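Local coordinates for protein (sliding clamp) (Enterobacteria phage RB69, PDB 1B77), which probably encircles DNA as a ring of three subunits and tethers the phage DNA polymerase to its template for processive replication, at residues T116-E121 / Y194-W199; G145-N150 / L167-Y172; L66-A71 / A84-T89. All coordinates share one frame; numbering follows the deposited sequence.

Interaction 1: T116-E121 / Y194-W199; sequences TEIKAE and YKVMLW
Tyr194 opens the pairing with Ile118. Tyr194 N gives its hydrogen to Ile118 O at 2.9 Å, almost straight. Its own carbonyl takes the N-H of Ile118 in return, at 3.0 Å from Ile118 N to Tyr194 O. The two residues are thus a hydrogen-bonded pair of an antiparallel ladder, and their side chains leave on the buried face. There CG2 of Ile118 meets CB of Tyr194 at 4.0 Å. The Tyr194 ring leads off beyond this touch, with CG anti to the carbonyl carbon (chi1 -63°), and its hydroxyl bonds to the carbonyl of Gln190.

Lys195 faces Glu117 as a non-hydrogen-bonded pair. Both side chains emerge on the solvent face, and CB of Glu117 lies 4.1 Å from CA of Lys195. The amine of Lys195 has a long, weak ion pair with Glu210.

Val196 pairs with Thr116, again as a hydrogen-bonded pair. Thr116 N gives a straight bond to Val196 O, in the plane of that carbonyl. The return bond, from Val196 N to Thr116 O, is 2.6 Å long, and its donor stands 44° out of the carbonyl plane. The two side chains run side by side, and CG2 of Thr116 presses on CB of Val196 at a tight 3.3 Å. With OG1 anti to the backbone N (chi1 180°), Thr116 turns its methyl to this valine and its hydroxyl to Thr170. CG2 of Val196 also reaches CG2 of Ile118.

In this DNA-clamp family protein, strand 114-118 ends an antiparallel sheet that also holds strands 28-32 and 38-44. Strand 204-210 flanks 194-201 on its other side. Leu123 of helix 120-132 packs on Ile118 and Tyr194, while strand 165-171 touches Thr116, Glu117 and Ile118.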
loop_
_atom_site.group_PDB
_atom_site.type_symbol
_atom_site.label_atom_id
_atom_site.label_comp_id
_atom_site.label_asym_id
_atom_site.label_seq_id
_atom_site.Cartn_x
_atom_site.Cartn_y
_atom_site.Cartn_z
ATOM N N THR A 116 -25.832 27.329 -5.773
ATOM C CA THR A 116 -26.229 26.169 -4.976
ATOM C C THR A 116 -25.055 25.852 -4.061
ATOM O O THR A 116 -24.158 26.680 -3.899
ATOM C CB THR A 116 -26.566 24.923 -5.853
ATOM O OG1 THR A 116 -26.942 23.827 -5.008
ATOM C CG2 THR A 116 -25.376 24.511 -6.703
ATOM N N GLU A 117 -25.056 24.667 -3.460
ATOM C CA GLU A 117 -23.972 24.293 -2.570
ATOM C C GLU A 117 -23.932 22.798 -2.310
ATOM O O GLU A 117 -24.941 22.113 -2.410
ATOM C CB GLU A 117 -24.104 25.039 -1.243
ATOM C CG GLU A 117 -25.218 24.558 -0.331
ATOM C CD GLU A 117 -25.327 25.407 0.929
ATOM O OE1 GLU A 117 -24.272 25.755 1.508
ATOM O OE2 GLU A 117 -26.462 25.722 1.349
ATOM N N ILE A 118 -22.749 22.299 -1.979
ATOM C CA ILE A 118 -22.569 20.886 -1.694
ATOM C C ILE A 118 -21.818 20.747 -0.367
ATOM O O ILE A 118 -20.822 21.432 -0.134
ATOM C CB ILE A 118 -21.783 20.203 -2.835
ATOM C CG1 ILE A 118 -21.651 18.706 -2.570
ATOM C CG2 ILE A 118 -20.428 20.882 -3.012
ATOM C CD1 ILE A 118 -21.257 17.907 -3.801
ATOM N N LYS A 119 -22.322 19.878 0.503
ATOM C CA LYS A 119 -21.713 19.653 1.809
ATOM C C LYS A 119 -20.530 18.703 1.684
ATOM O O LYS A 119 -20.439 17.944 0.717
ATOM C CB LYS A 119 -22.744 19.061 2.775
ATOM C CG LYS A 119 -23.991 19.913 2.983
ATOM C CD LYS A 119 -24.981 19.206 3.898
ATOM C CE LYS A 119 -26.198 20.072 4.192
ATOM N NZ LYS A 119 -25.808 21.359 4.837
ATOM N N ALA A 120 -19.646 18.741 2.677
ATOM C CA ALA A 120 -18.448 17.906 2.712
ATOM C C ALA A 120 -18.672 16.407 2.476
ATOM O O ALA A 120 -17.973 15.803 1.665
ATOM C CB ALA A 120 -17.712 18.115 4.032
ATOM N N GLU A 121 -19.628 15.797 3.174
ATOM C CA GLU A 121 -19.874 14.362 2.991
ATOM C C GLU A 121 -20.452 14.064 1.609
ATOM O O GLU A 121 -20.064 13.089 0.954
ATOM C CB GLU A 121 -20.826 13.829 4.063
ATOM C CG GLU A 121 -20.377 14.089 5.491
ATOM C CD GLU A 121 -21.120 13.215 6.491
ATOM O OE1 GLU A 121 -22.310 12.896 6.232
ATOM O OE2 GLU A 121 -20.514 12.853 7.533
ATOM N N TYR A 194 -18.793 23.559 -0.004
ATOM C CA TYR A 194 -18.643 24.548 -1.049
ATOM C C TYR A 194 -19.909 25.240 -1.516
ATOM O O TYR A 194 -20.974 24.638 -1.591
ATOM C CB TYR A 194 -17.982 23.920 -2.281
ATOM C CG TYR A 194 -16.582 23.420 -2.048
ATOM C CD1 TYR A 194 -16.346 22.207 -1.395
ATOM C CD2 TYR A 194 -15.487 24.182 -2.446
ATOM C CE1 TYR A 194 -15.042 21.773 -1.149
ATOM C CE2 TYR A 194 -14.186 23.758 -2.202
ATOM C CZ TYR A 194 -13.972 22.559 -1.554
ATOM O OH TYR A 194 -12.676 22.156 -1.317
ATOM N N LYS A 195 -19.761 26.521 -1.825
ATOM C CA LYS A 195 -20.839 27.312 -2.388
ATOM C C LYS A 195 -20.607 27.083 -3.882
ATOM O O LYS A 195 -19.500 27.293 -4.371
ATOM C CB LYS A 195 -20.661 28.796 -2.047
ATOM C CG LYS A 195 -21.642 29.708 -2.770
ATOM C CD LYS A 195 -21.731 31.089 -2.118
ATOM C CE LYS A 195 -20.403 31.826 -2.161
ATOM N NZ LYS A 195 -20.501 33.173 -1.521
ATOM N N VAL A 196 -21.629 26.638 -4.600
ATOM C CA VAL A 196 -21.486 26.367 -6.027
ATOM C C VAL A 196 -22.162 27.412 -6.898
ATOM O O VAL A 196 -23.380 27.545 -6.885
ATOM C CB VAL A 196 -22.080 24.995 -6.376
ATOM C CG1 VAL A 196 -21.867 24.691 -7.859
ATOM C CG2 VAL A 196 -21.449 23.930 -5.498
ATOM N N MET A 197 -21.366 28.142 -7.663
ATOM C CA MET A 197 -21.897 29.175 -8.541
ATOM C C MET A 197 -21.766 28.770 -10.009
ATOM O O MET A 197 -20.659 28.586 -10.523
ATOM C CB MET A 197 -21.169 30.483 -8.273
ATOM C CG MET A 197 -21.280 30.903 -6.822
ATOM S SD MET A 197 -20.220 32.269 -6.433
ATOM C CE MET A 197 -18.675 31.403 -6.080
ATOM N N LEU A 198 -22.909 28.638 -10.672
ATOM C CA LEU A 198 -22.956 28.228 -12.069
ATOM C C LEU A 198 -23.244 29.404 -13.003
ATOM O O LEU A 198 -24.110 30.238 -12.727
ATOM C CB LEU A 198 -24.016 27.145 -12.228
ATOM C CG LEU A 198 -23.842 25.993 -11.233
ATOM C CD1 LEU A 198 -25.080 25.121 -11.223
ATOM C CD2 LEU A 198 -22.610 25.188 -11.600
ATOM N N TRP A 199 -22.517 29.460 -14.114
ATOM C CA TRP A 199 -22.678 30.548 -15.067
ATOM C C TRP A 199 -22.747 30.117 -16.514
ATOM O O TRP A 199 -21.945 29.306 -16.977
ATOM C CB TRP A 199 -21.529 31.536 -14.929
ATOM C CG TRP A 199 -21.498 32.558 -16.019
ATOM C CD1 TRP A 199 -22.351 33.609 -16.180
ATOM C CD2 TRP A 199 -20.547 32.644 -17.086
ATOM N NE1 TRP A 199 -21.985 34.350 -17.274
ATOM C CE2 TRP A 199 -20.876 33.785 -17.846
ATOM C CE3 TRP A 199 -19.437 31.877 -17.465
ATOM C CZ2 TRP A 199 -20.146 34.174 -18.971
ATOM C CZ3 TRP A 199 -18.705 32.266 -18.588
ATOM C CH2 TRP A 199 -19.064 33.405 -19.322
#

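Interaction 2: G145-N150 / L167-Y172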
loop_
_atom_site.group_PDB
_atom_site.type_symbol
_atom_site.label_atom_id
_atom_site.label_comp_id
_atom_site.label_asym_id
_atom_site.label_seq_id
_atom_site.Cartn_x
_atom_site.Cartn_y
_atom_site.Cartn_z
ATOM N N GLY A 145 -38.136 21.228 -8.499
ATOM C CA GLY A 145 -37.943 22.250 -7.481
ATOM C C GLY A 145 -36.639 22.131 -6.711
ATOM O O GLY A 145 -36.486 22.720 -5.640
ATOM N N LYS A 146 -35.695 21.372 -7.259
ATOM C CA LYS A 146 -34.400 21.187 -6.622
ATOM C C LYS A 146 -33.267 21.192 -7.638
ATOM O O LYS A 146 -33.489 21.006 -8.837
ATOM C CB LYS A 146 -34.383 19.866 -5.855
ATOM C CG LYS A 146 -35.374 19.812 -4.717
ATOM C CD LYS A 146 -35.266 18.508 -3.960
ATOM C CE LYS A 146 -36.012 18.585 -2.642
ATOM N NZ LYS A 146 -35.429 19.643 -1.766
ATOM N N ILE A 147 -32.051 21.441 -7.161
ATOM C CA ILE A 147 -30.889 21.419 -8.032
ATOM C C ILE A 147 -30.331 20.038 -7.766
ATOM O O ILE A 147 -30.184 19.642 -6.607
ATOM C CB ILE A 147 -29.829 22.475 -7.640
ATOM C CG1 ILE A 147 -30.416 23.879 -7.765
ATOM C CG2 ILE A 147 -28.600 22.358 -8.555
ATOM C CD1 ILE A 147 -30.799 24.254 -9.170
ATOM N N VAL A 148 -30.049 19.289 -8.825
ATOM C CA VAL A 148 -29.516 17.951 -8.651
ATOM C C VAL A 148 -28.278 17.689 -9.492
ATOM O O VAL A 148 -28.060 18.328 -10.518
ATOM C CB VAL A 148 -30.571 16.882 -8.994
ATOM C CG1 VAL A 148 -31.801 17.073 -8.120
ATOM C CG2 VAL A 148 -30.937 16.966 -10.467
ATOM N N ILE A 149 -27.464 16.749 -9.025
ATOM C CA ILE A 149 -26.251 16.340 -9.722
ATOM C C ILE A 149 -26.436 14.899 -10.159
ATOM O O ILE A 149 -26.610 14.018 -9.321
ATOM C CB ILE A 149 -25.007 16.391 -8.807
ATOM C CG1 ILE A 149 -24.677 17.838 -8.447
ATOM C CG2 ILE A 149 -23.831 15.717 -9.496
ATOM C CD1 ILE A 149 -23.384 18.002 -7.658
ATOM N N ASN A 150 -26.420 14.665 -11.469
ATOM C CA ASN A 150 -26.551 13.315 -12.006
ATOM C C ASN A 150 -25.189 12.875 -12.527
ATOM O O ASN A 150 -24.478 13.661 -13.158
ATOM C CB ASN A 150 -27.572 13.274 -13.146
ATOM C CG ASN A 150 -28.984 13.521 -12.678
ATOM O OD1 ASN A 150 -29.484 12.841 -11.781
ATOM N ND2 ASN A 150 -29.642 14.496 -13.288
ATOM N N LEU A 167 -27.512 12.977 -6.779
ATOM C CA LEU A 167 -27.402 13.663 -5.499
ATOM C C LEU A 167 -28.200 14.963 -5.518
ATOM O O LEU A 167 -28.015 15.807 -6.400
ATOM C CB LEU A 167 -25.929 13.962 -5.202
ATOM C CG LEU A 167 -25.585 14.966 -4.093
ATOM C CD1 LEU A 167 -26.064 14.448 -2.747
ATOM C CD2 LEU A 167 -24.078 15.186 -4.064
ATOM N N THR A 168 -29.080 15.123 -4.538
ATOM C CA THR A 168 -29.911 16.320 -4.414
ATOM C C THR A 168 -29.161 17.369 -3.587
ATOM O O THR A 168 -28.613 17.066 -2.524
ATOM C CB THR A 168 -31.245 15.995 -3.706
ATOM O OG1 THR A 168 -31.931 14.971 -4.440
ATOM C CG2 THR A 168 -32.127 17.222 -3.621
ATOM N N LEU A 169 -29.136 18.607 -4.068
ATOM C CA LEU A 169 -28.435 19.661 -3.348
ATOM C C LEU A 169 -29.364 20.601 -2.590
ATOM O O LEU A 169 -29.684 20.358 -1.424
ATOM C CB LEU A 169 -27.549 20.451 -4.319
ATOM C CG LEU A 169 -26.556 19.553 -5.075
ATOM C CD1 LEU A 169 -25.716 20.387 -6.030
ATOM C CD2 LEU A 169 -25.678 18.811 -4.080
ATOM N N THR A 170 -29.804 21.668 -3.252
ATOM C CA THR A 170 -30.684 22.660 -2.639
ATOM C C THR A 170 -31.991 22.848 -3.406
ATOM O O THR A 170 -32.175 22.285 -4.493
ATOM C CB THR A 170 -29.990 24.022 -2.559
ATOM O OG1 THR A 170 -29.626 24.440 -3.880
ATOM C CG2 THR A 170 -28.744 23.939 -1.696
ATOM N N ASP A 171 -32.888 23.651 -2.836
ATOM C CA ASP A 171 -34.176 23.924 -3.462
ATOM C C ASP A 171 -33.995 24.978 -4.538
ATOM O O ASP A 171 -33.180 25.881 -4.397
ATOM C CB ASP A 171 -35.196 24.434 -2.436
ATOM C CG ASP A 171 -35.406 23.468 -1.279
ATOM O OD1 ASP A 171 -35.548 22.256 -1.523
ATOM O OD2 ASP A 171 -35.436 23.935 -0.123
ATOM N N TYR A 172 -34.756 24.854 -5.619
ATOM C CA TYR A 172 -34.676 25.815 -6.710
ATOM C C TYR A 172 -36.069 26.215 -7.158
ATOM O O TYR A 172 -36.789 25.418 -7.763
ATOM C CB TYR A 172 -33.911 25.234 -7.900
ATOM C CG TYR A 172 -33.868 26.174 -9.086
ATOM C CD1 TYR A 172 -33.191 27.393 -9.013
ATOM C CD2 TYR A 172 -34.513 25.855 -10.284
ATOM C CE1 TYR A 172 -33.152 28.268 -10.097
ATOM C CE2 TYR A 172 -34.483 26.723 -11.377
ATOM C CZ TYR A 172 -33.800 27.927 -11.276
ATOM O OH TYR A 172 -33.757 28.786 -12.351
#
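Lys146 and Asp171 form a salt bridge at the edge of this strand pair. Lys146 NZ meets Asp171 OD1 at 2.6 Å, nearly along the C-O axis of the carboxylate. The two side chains lie alongside each other, and the lysine chain bends at its last torsion (chi4 -62°) to bring the amine in. On its way CD of Lys146 presses against CG2 of Thr168, a tight contact of 3.4 Å.

Backbone bonds hold the two antiparallel strands together. Ile149 and Leu167 exchange both of theirs as a hydrogen-bonded pair. Further along, Leu169 N gives to Ile147 O at 2.9 Å, and Ile147 N gives to Thr170 O at 2.8 Å. Between Val148-Thr168 and Lys146-Asp171 the register slips by one residue, which makes a beta bulge. Beyond it, Tyr172 N bonds to Gly145 O at 2.7 Å, with the donor well above the carbonyl plane. The ladder belongs to one sheet of the C-terminal clamp region, and Leu167 carries that sheet on into a strand of a second subunit.

Apolar contacts form among Ile147, Ile149, Leu169 and Tyr172. CD1 of Leu169 crosses the end of Ile149, 3.7 Å from both CG1 and CD1. CD1 of Ile147 reaches CB of Tyr172 at 3.5 Å and meets the tyrosine ring obliquely. That ring packs edge-to-face with Phe178, and its hydroxyl bonds to the carbonyl of Asn176.

Interaction 3: L66-A71 / A84-T89; sequences LVSDDA and ADTRST
Asp85 takes hold of Ser68 through a single carboxylate oxygen. Asp85 OD1 receives the backbone N-H of Ser68 at 3.1 Å from Ser68 N, and that donor lies 52° out of the carboxylate plane. Ser68 OG is modelled only 2.4 Å from Asp85 OD1. That is very short for a hydrogen bond, so the detail is doubtful. A weak bond from the backbone N of Thr86 reaches the same oxygen within 84-89.

The torsions bring both groups to this place. Asp85 has CG anti to its backbone N (chi1 -165°), which swings the carboxylate toward 66-71 although its CB sets off along the contact. Ser68 points its CB at the other segment. Its OG sits beside its own N (chi1 -55°), which brings OG near the oxygen that N already meets.

Val67 adds an apolar flank. Its side chain crosses that of Asp85, with CB of Val67 3.6 Å from OD2 of Asp85. That second oxygen is hydrogen-bonded to Gln125 of a neighbouring subunit. At the far end of the type I turn from Ser68 to Ala71, CB of Ala71 lies 3.5 Å from the carbonyl oxygen of Ala84.

The turn belongs to the loop between helix 57-64 and strand 72-75. It packs against the bend between strands 81-84 and 88-92, and Ile83 of strand 81-84 touches Val67 and Ala71. At this subunit boundary Ser88 and Thr89 pair with a strand of the neighbouring subunit, and Arg87 forms a salt bridge with Asp122 of that subunit.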
loop_
_atom_site.group_PDB
_atom_site.type_symbol
_atom_site.label_atom_id
_atom_site.label_comp_id
_atom_site.label_asym_id
_atom_site.label_seq_id
_atom_site.Cartn_x
_atom_site.Cartn_y
_atom_site.Cartn_z
ATOM N N LEU A 66 10.723 16.760 5.308
ATOM C CA LEU A 66 11.945 16.194 5.882
ATOM C C LEU A 66 12.796 17.171 6.685
ATOM O O LEU A 66 13.821 16.780 7.238
ATOM C CB LEU A 66 12.809 15.579 4.774
ATOM C CG LEU A 66 12.166 14.448 3.964
ATOM C CD1 LEU A 66 13.124 13.979 2.881
ATOM C CD2 LEU A 66 11.790 13.298 4.895
ATOM N N VAL A 67 12.391 18.438 6.742
ATOM C CA VAL A 67 13.146 19.446 7.493
ATOM C C VAL A 67 12.293 20.106 8.580
ATOM O O VAL A 67 11.088 19.870 8.660
ATOM C CB VAL A 67 13.696 20.545 6.558
ATOM C CG1 VAL A 67 14.689 19.944 5.578
ATOM C CG2 VAL A 67 12.548 21.217 5.801
ATOM N N SER A 68 12.921 20.931 9.413
ATOM C CA SER A 68 12.206 21.621 10.484
ATOM C C SER A 68 11.033 22.414 9.920
ATOM O O SER A 68 11.167 23.100 8.900
ATOM C CB SER A 68 13.145 22.579 11.225
ATOM O OG SER A 68 14.291 21.902 11.706
ATOM N N ASP A 69 9.890 22.325 10.594
ATOM C CA ASP A 69 8.684 23.023 10.164
ATOM C C ASP A 69 8.895 24.526 9.964
ATOM O O ASP A 69 8.130 25.170 9.248
ATOM C CB ASP A 69 7.555 22.803 11.177
ATOM C CG ASP A 69 7.273 21.332 11.431
ATOM O OD1 ASP A 69 7.098 20.577 10.446
ATOM O OD2 ASP A 69 7.221 20.931 12.617
ATOM N N ASP A 70 9.925 25.086 10.589
ATOM C CA ASP A 70 10.189 26.511 10.452
ATOM C C ASP A 70 11.383 26.781 9.540
ATOM O O ASP A 70 11.981 27.861 9.583
ATOM C CB ASP A 70 10.424 27.145 11.830
ATOM C CG ASP A 70 11.776 26.796 12.416
ATOM O OD1 ASP A 70 12.086 25.588 12.526
ATOM O OD2 ASP A 70 12.531 27.736 12.769
ATOM N N ALA A 71 11.725 25.801 8.711
ATOM C CA ALA A 71 12.841 25.956 7.793
ATOM C C ALA A 71 12.624 27.210 6.949
ATOM O O ALA A 71 11.549 27.418 6.387
ATOM C CB ALA A 71 12.962 24.726 6.897
ATOM N N ALA A 84 16.918 26.353 4.387
ATOM C CA ALA A 84 17.780 26.352 5.563
ATOM C C ALA A 84 17.186 25.643 6.772
ATOM O O ALA A 84 16.183 26.085 7.333
ATOM C CB ALA A 84 18.150 27.791 5.932
ATOM N N ASP A 85 17.820 24.542 7.169
ATOM C CA ASP A 85 17.372 23.759 8.324
ATOM C C ASP A 85 18.400 23.924 9.457
ATOM O O ASP A 85 19.420 24.586 9.274
ATOM C CB ASP A 85 17.225 22.289 7.923
ATOM C CG ASP A 85 16.437 21.481 8.931
ATOM O OD1 ASP A 85 15.741 22.083 9.775
ATOM O OD2 ASP A 85 16.494 20.235 8.866
ATOM N N THR A 86 18.136 23.332 10.619
ATOM C CA THR A 86 19.040 23.460 11.766
ATOM C C THR A 86 20.527 23.226 11.454
ATOM O O THR A 86 21.333 24.147 11.571
ATOM C CB THR A 86 18.617 22.519 12.911
ATOM O OG1 THR A 86 17.219 22.703 13.183
ATOM C CG2 THR A 86 19.413 22.838 14.182
ATOM N N ARG A 87 20.893 22.006 11.063
ATOM C CA ARG A 87 22.294 21.704 10.748
ATOM C C ARG A 87 22.517 21.346 9.283
ATOM O O ARG A 87 23.604 20.910 8.912
ATOM C CB ARG A 87 22.810 20.520 11.568
ATOM C CG ARG A 87 22.369 20.448 13.000
ATOM C CD ARG A 87 21.344 19.342 13.147
ATOM N NE ARG A 87 21.251 18.843 14.515
ATOM C CZ ARG A 87 20.376 17.923 14.913
ATOM N NH1 ARG A 87 19.515 17.409 14.042
ATOM N NH2 ARG A 87 20.360 17.517 16.182
ATOM N N SER A 88 21.501 21.507 8.451
ATOM C CA SER A 88 21.649 21.150 7.051
ATOM C C SER A 88 20.990 22.149 6.128
ATOM O O SER A 88 20.280 23.057 6.574
ATOM C CB SER A 88 21.056 19.762 6.810
ATOM O OG SER A 88 19.709 19.722 7.248
ATOM N N THR A 89 21.224 21.963 4.834
ATOM C CA THR A 89 20.670 22.833 3.808
ATOM C C THR A 89 20.225 21.974 2.617
ATOM O O THR A 89 20.904 21.021 2.230
ATOM C CB THR A 89 21.734 23.853 3.327
ATOM O OG1 THR A 89 22.211 24.605 4.445
ATOM C CG2 THR A 89 21.153 24.808 2.295
#

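How the interactions relate
Interaction 3 comes first along the chain, in the N-terminal clamp region. Interactions 1 and 2 both lie in the C-terminal clamp region, and the segments of interaction 2 fall between those of interaction 1. The centres of interactions 1 and 2 are about 11 Å apart. They belong to different sheets, and these pack together where Thr116 OG1 meets Thr170 OG1 in a probable hydrogen bond. Interaction 3 lies on the opposite side of the chain's centre; its centre is about 39 Å from that of interaction 1 and about 49 Å from that of interaction 2. Strands at interactions 2 and 3 each continue a sheet into another subunit, consistent with head-to-tail closure of the trimeric ring.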